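Long-range contact in putative silent information regulator 2 (Leishmania infantum, PDB 5OL0), which probably acts as an NAD-dependent class I sirtuin deacetylase, removing acetyl groups from protein lysines and regulating gene expression: residues Q115-I128 and G136-F149. Sequence-based numbering, arbitrary orientation.
Sequences QDEGRLLRCCTQNI and GVSPELLVEAHGSF
Cys123 and Thr125 pair with Leu142 and Glu144 where strands 122-125 and 142-144 run parallel in the Rossmann-like sheet of the sirtuin fold. The two strands belong to a beta-alpha-beta unit whose helix is 131-134. Cys123 N hydrogen-bonds to Leu141 O (2.8 Å), and Val143 N returns a hydrogen bond to Cys123 O. Thr125 N then hydrogen-bonds to Val143 O, and Ala145 N closes the ladder on Thr125 O.

Past the strand ends the two segments reach the probable catalytic centre. His146 is the likely proton acceptor and packs on a modified side chain of the bound peptide. Gln126, Asn127 and Ile128 probably bind NAD. His146 ND1 donates to Gln126 O at 3.2 Å, on a lone pair in the carbonyl plane, but the acceptor lies 27° out of the ring plane. The bond is bent and helps set the turn of the imidazole. Gln126 lies alongside the ring, its CB 3.6 Å from His146 ND1. A water joins Ile128 O to Phe149 N, while Ile128 CD1 meets the ring edge of Phe149 at CE1.

At the other end the amide of Gln115 hydrogen-bonds to the backbone through both of its polar atoms. OE1 accepts from Ser138 N (2.8 Å), and NE2 donates to Gly136 O. CG anti to the backbone N (chi1 164°) and an extended chain carry the amide there.

Val143 CG2 sits over one face of the Arg122 guanidinium, offset toward its rim, 3.4 Å from CZ. Arg122 NH1 forms salt bridges to Asp202 and Asp207 of helix 198-207. Thr125 OG1 hydrogen-bonds to Glu132 of helix 131-134. Strand 36-40 pairs with 120-125 on the side away from 142-144, which is an outermost strand of the sheet.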
# COMPACT_ATOMS: atom_id res chain seq x y z
N GLN A 115 -3.52 -11.74 -10.63
CA GLN A 115 -4.54 -11.22 -11.52
C GLN A 115 -4.61 -12.04 -12.78
O GLN A 115 -5.68 -12.45 -13.20
CB GLN A 115 -4.22 -9.78 -11.90
CG GLN A 115 -4.97 -9.20 -13.10
CD GLN A 115 -4.43 -7.83 -13.37
OE1 GLN A 115 -4.61 -6.90 -12.57
NE2 GLN A 115 -3.68 -7.70 -14.45
N ASP A 116 -3.46 -12.27 -13.36
CA ASP A 116 -3.43 -13.08 -14.60
C ASP A 116 -3.90 -14.52 -14.42
O ASP A 116 -4.38 -15.12 -15.39
CB ASP A 116 -2.08 -13.02 -15.25
CG ASP A 116 -1.74 -11.59 -15.71
OD1 ASP A 116 -2.64 -10.72 -15.75
OD2 ASP A 116 -0.57 -11.31 -16.02
N GLU A 117 -3.81 -15.05 -13.20
CA GLU A 117 -4.39 -16.37 -12.88
C GLU A 117 -5.91 -16.34 -12.60
O GLU A 117 -6.50 -17.39 -12.34
CB GLU A 117 -3.70 -16.94 -11.62
CG GLU A 117 -2.27 -17.31 -11.83
CD GLU A 117 -2.18 -18.65 -12.56
OE1 GLU A 117 -2.48 -19.71 -11.96
OE2 GLU A 117 -1.84 -18.63 -13.76
N GLY A 118 -6.53 -15.17 -12.57
CA GLY A 118 -7.93 -15.04 -12.22
C GLY A 118 -8.19 -15.26 -10.72
O GLY A 118 -9.29 -15.71 -10.38
N ARG A 119 -7.20 -14.98 -9.84
CA ARG A 119 -7.41 -15.13 -8.37
C ARG A 119 -7.47 -13.82 -7.56
O ARG A 119 -7.69 -13.87 -6.34
CB ARG A 119 -6.35 -16.04 -7.80
CG ARG A 119 -6.44 -17.47 -8.35
CD ARG A 119 -5.35 -18.31 -7.72
NE ARG A 119 -5.19 -19.62 -8.30
CZ ARG A 119 -5.99 -20.68 -8.14
NH1 ARG A 119 -7.14 -20.65 -7.43
NH2 ARG A 119 -5.65 -21.83 -8.73
N LEU A 120 -7.38 -12.66 -8.22
CA LEU A 120 -7.33 -11.41 -7.50
C LEU A 120 -8.67 -10.82 -7.46
O LEU A 120 -9.16 -10.45 -8.48
CB LEU A 120 -6.35 -10.46 -8.13
CG LEU A 120 -6.06 -9.13 -7.42
CD1 LEU A 120 -5.29 -9.36 -6.12
CD2 LEU A 120 -5.23 -8.30 -8.34
N LEU A 121 -9.27 -10.69 -6.28
CA LEU A 121 -10.49 -9.92 -6.12
C LEU A 121 -10.19 -8.40 -6.18
O LEU A 121 -10.87 -7.62 -6.84
CB LEU A 121 -11.11 -10.29 -4.82
CG LEU A 121 -12.37 -9.57 -4.37
CD1 LEU A 121 -13.58 -9.83 -5.28
CD2 LEU A 121 -12.60 -10.03 -2.93
N ARG A 122 -9.18 -7.96 -5.45
CA ARG A 122 -8.84 -6.54 -5.46
C ARG A 122 -7.49 -6.41 -4.82
O ARG A 122 -7.16 -7.19 -3.92
CB ARG A 122 -9.87 -5.72 -4.67
CG ARG A 122 -10.05 -4.28 -5.15
CD ARG A 122 -10.91 -4.29 -6.41
NE ARG A 122 -11.07 -2.94 -7.00
CZ ARG A 122 -12.06 -2.08 -6.66
NH1 ARG A 122 -12.95 -2.37 -5.73
NH2 ARG A 122 -12.13 -0.90 -7.24
N CYS A 123 -6.73 -5.46 -5.29
CA CYS A 123 -5.50 -5.08 -4.63
C CYS A 123 -5.72 -3.67 -4.07
O CYS A 123 -6.05 -2.75 -4.83
CB CYS A 123 -4.32 -5.04 -5.61
SG CYS A 123 -2.80 -4.46 -4.80
N CYS A 124 -5.53 -3.51 -2.77
CA CYS A 124 -5.73 -2.20 -2.12
C CYS A 124 -4.41 -1.84 -1.49
O CYS A 124 -3.92 -2.59 -0.63
CB CYS A 124 -6.78 -2.33 -1.04
SG CYS A 124 -8.49 -2.67 -1.62
N THR A 125 -3.84 -0.71 -1.87
CA THR A 125 -2.52 -0.30 -1.40
C THR A 125 -2.63 1.02 -0.65
O THR A 125 -3.36 1.90 -1.01
CB THR A 125 -1.53 -0.16 -2.57
OG1 THR A 125 -0.24 0.22 -2.10
CG2 THR A 125 -2.00 0.86 -3.66
N GLN A 126 -1.93 1.13 0.45
CA GLN A 126 -1.77 2.39 1.12
C GLN A 126 -0.48 3.10 0.69
O GLN A 126 -0.26 4.23 1.08
CB GLN A 126 -1.82 2.19 2.63
CG GLN A 126 -0.80 1.34 3.31
CD GLN A 126 -1.09 1.25 4.81
OE1 GLN A 126 -1.32 2.23 5.47
NE2 GLN A 126 -1.08 0.11 5.31
N ASN A 127 0.32 2.48 -0.17
CA ASN A 127 1.52 3.11 -0.69
C ASN A 127 1.13 4.17 -1.75
O ASN A 127 0.06 4.10 -2.43
CB ASN A 127 2.46 2.07 -1.28
CG ASN A 127 3.07 1.17 -0.24
OD1 ASN A 127 3.10 1.50 0.97
ND2 ASN A 127 3.64 0.03 -0.71
N ILE A 128 2.02 5.16 -1.90
CA ILE A 128 1.77 6.24 -2.85
C ILE A 128 2.80 6.20 -3.94
O ILE A 128 3.03 7.19 -4.62
CB ILE A 128 1.73 7.57 -2.12
CG1 ILE A 128 3.07 7.94 -1.44
CG2 ILE A 128 0.64 7.50 -1.08
CD1 ILE A 128 2.98 9.23 -0.62
N GLY A 136 1.49 -3.64 -13.71
CA GLY A 136 0.36 -3.99 -14.63
C GLY A 136 -0.88 -4.46 -13.92
O GLY A 136 -1.75 -5.14 -14.50
N VAL A 137 -1.06 -4.11 -12.67
CA VAL A 137 -2.31 -4.47 -12.02
C VAL A 137 -3.34 -3.58 -12.64
O VAL A 137 -3.14 -2.35 -12.72
CB VAL A 137 -2.23 -4.26 -10.50
CG1 VAL A 137 -3.56 -4.66 -9.86
CG2 VAL A 137 -1.08 -5.10 -9.97
N SER A 138 -4.45 -4.15 -13.08
CA SER A 138 -5.36 -3.38 -13.93
C SER A 138 -6.17 -2.33 -13.11
O SER A 138 -6.35 -2.48 -11.88
CB SER A 138 -6.31 -4.30 -14.66
OG SER A 138 -7.35 -4.68 -13.77
N PRO A 139 -6.70 -1.32 -13.79
CA PRO A 139 -7.44 -0.25 -13.10
C PRO A 139 -8.67 -0.70 -12.32
O PRO A 139 -8.91 -0.20 -11.23
CB PRO A 139 -7.84 0.70 -14.22
CG PRO A 139 -6.75 0.51 -15.26
CD PRO A 139 -6.34 -0.93 -15.18
N GLU A 140 -9.44 -1.63 -12.87
CA GLU A 140 -10.59 -2.17 -12.19
C GLU A 140 -10.21 -2.99 -10.96
O GLU A 140 -10.98 -3.06 -10.02
CB GLU A 140 -11.52 -2.99 -13.16
CG GLU A 140 -10.84 -4.15 -13.85
CD GLU A 140 -10.24 -3.82 -15.24
OE1 GLU A 140 -9.66 -2.71 -15.49
OE2 GLU A 140 -10.31 -4.73 -16.09
N LEU A 141 -9.00 -3.55 -10.94
CA LEU A 141 -8.57 -4.38 -9.79
C LEU A 141 -7.69 -3.65 -8.74
O LEU A 141 -7.58 -4.11 -7.60
CB LEU A 141 -7.88 -5.63 -10.26
CG LEU A 141 -8.75 -6.60 -11.07
CD1 LEU A 141 -7.94 -7.82 -11.46
CD2 LEU A 141 -10.01 -7.03 -10.30
N LEU A 142 -7.16 -2.49 -9.10
CA LEU A 142 -6.28 -1.75 -8.21
C LEU A 142 -7.01 -0.58 -7.54
O LEU A 142 -7.63 0.20 -8.22
CB LEU A 142 -5.10 -1.19 -8.97
CG LEU A 142 -4.17 -0.26 -8.20
CD1 LEU A 142 -3.50 -1.08 -7.07
CD2 LEU A 142 -3.14 0.35 -9.16
N VAL A 143 -6.85 -0.47 -6.22
CA VAL A 143 -7.27 0.69 -5.45
C VAL A 143 -6.06 1.31 -4.78
O VAL A 143 -5.46 0.73 -3.85
CB VAL A 143 -8.28 0.25 -4.43
CG1 VAL A 143 -8.73 1.44 -3.56
CG2 VAL A 143 -9.47 -0.39 -5.17
N GLU A 144 -5.70 2.50 -5.28
CA GLU A 144 -4.68 3.38 -4.68
C GLU A 144 -5.39 4.15 -3.62
O GLU A 144 -5.81 5.26 -3.88
CB GLU A 144 -4.08 4.32 -5.76
CG GLU A 144 -3.06 3.57 -6.61
CD GLU A 144 -2.47 4.31 -7.81
OE1 GLU A 144 -3.19 5.13 -8.39
OE2 GLU A 144 -1.31 4.04 -8.19
N ALA A 145 -5.55 3.57 -2.43
CA ALA A 145 -6.39 4.17 -1.43
C ALA A 145 -5.94 5.53 -0.88
O ALA A 145 -6.76 6.28 -0.34
CB ALA A 145 -6.59 3.20 -0.27
N HIS A 146 -4.65 5.82 -1.01
CA HIS A 146 -4.05 7.08 -0.61
C HIS A 146 -3.47 7.86 -1.76
O HIS A 146 -2.61 8.70 -1.55
CB HIS A 146 -2.95 6.83 0.39
CG HIS A 146 -3.48 6.30 1.69
ND1 HIS A 146 -2.68 5.64 2.61
CD2 HIS A 146 -4.72 6.31 2.21
CE1 HIS A 146 -3.43 5.26 3.62
NE2 HIS A 146 -4.67 5.64 3.40
N GLY A 147 -3.95 7.57 -2.95
CA GLY A 147 -3.50 8.25 -4.18
C GLY A 147 -2.08 7.95 -4.56
O GLY A 147 -1.55 6.90 -4.20
N SER A 148 -1.47 8.89 -5.29
CA SER A 148 -0.11 8.77 -5.81
C SER A 148 0.32 10.07 -6.48
O SER A 148 -0.48 11.07 -6.54
CB SER A 148 -0.03 7.65 -6.89
OG SER A 148 -0.52 8.12 -8.15
N PHE A 149 1.57 10.05 -6.99
CA PHE A 149 2.19 11.20 -7.70
C PHE A 149 1.93 11.25 -9.21
O PHE A 149 2.67 11.90 -10.00
CB PHE A 149 3.69 11.26 -7.42
CG PHE A 149 4.04 11.77 -6.04
CD1 PHE A 149 3.65 11.08 -4.89
CD2 PHE A 149 4.78 12.92 -5.88
CE1 PHE A 149 3.98 11.56 -3.63
CE2 PHE A 149 5.07 13.43 -4.63
CZ PHE A 149 4.67 12.75 -3.49
O HOH W 1 -2.45 4.76 -2.72
O HOH W 2 3.66 7.72 -7.01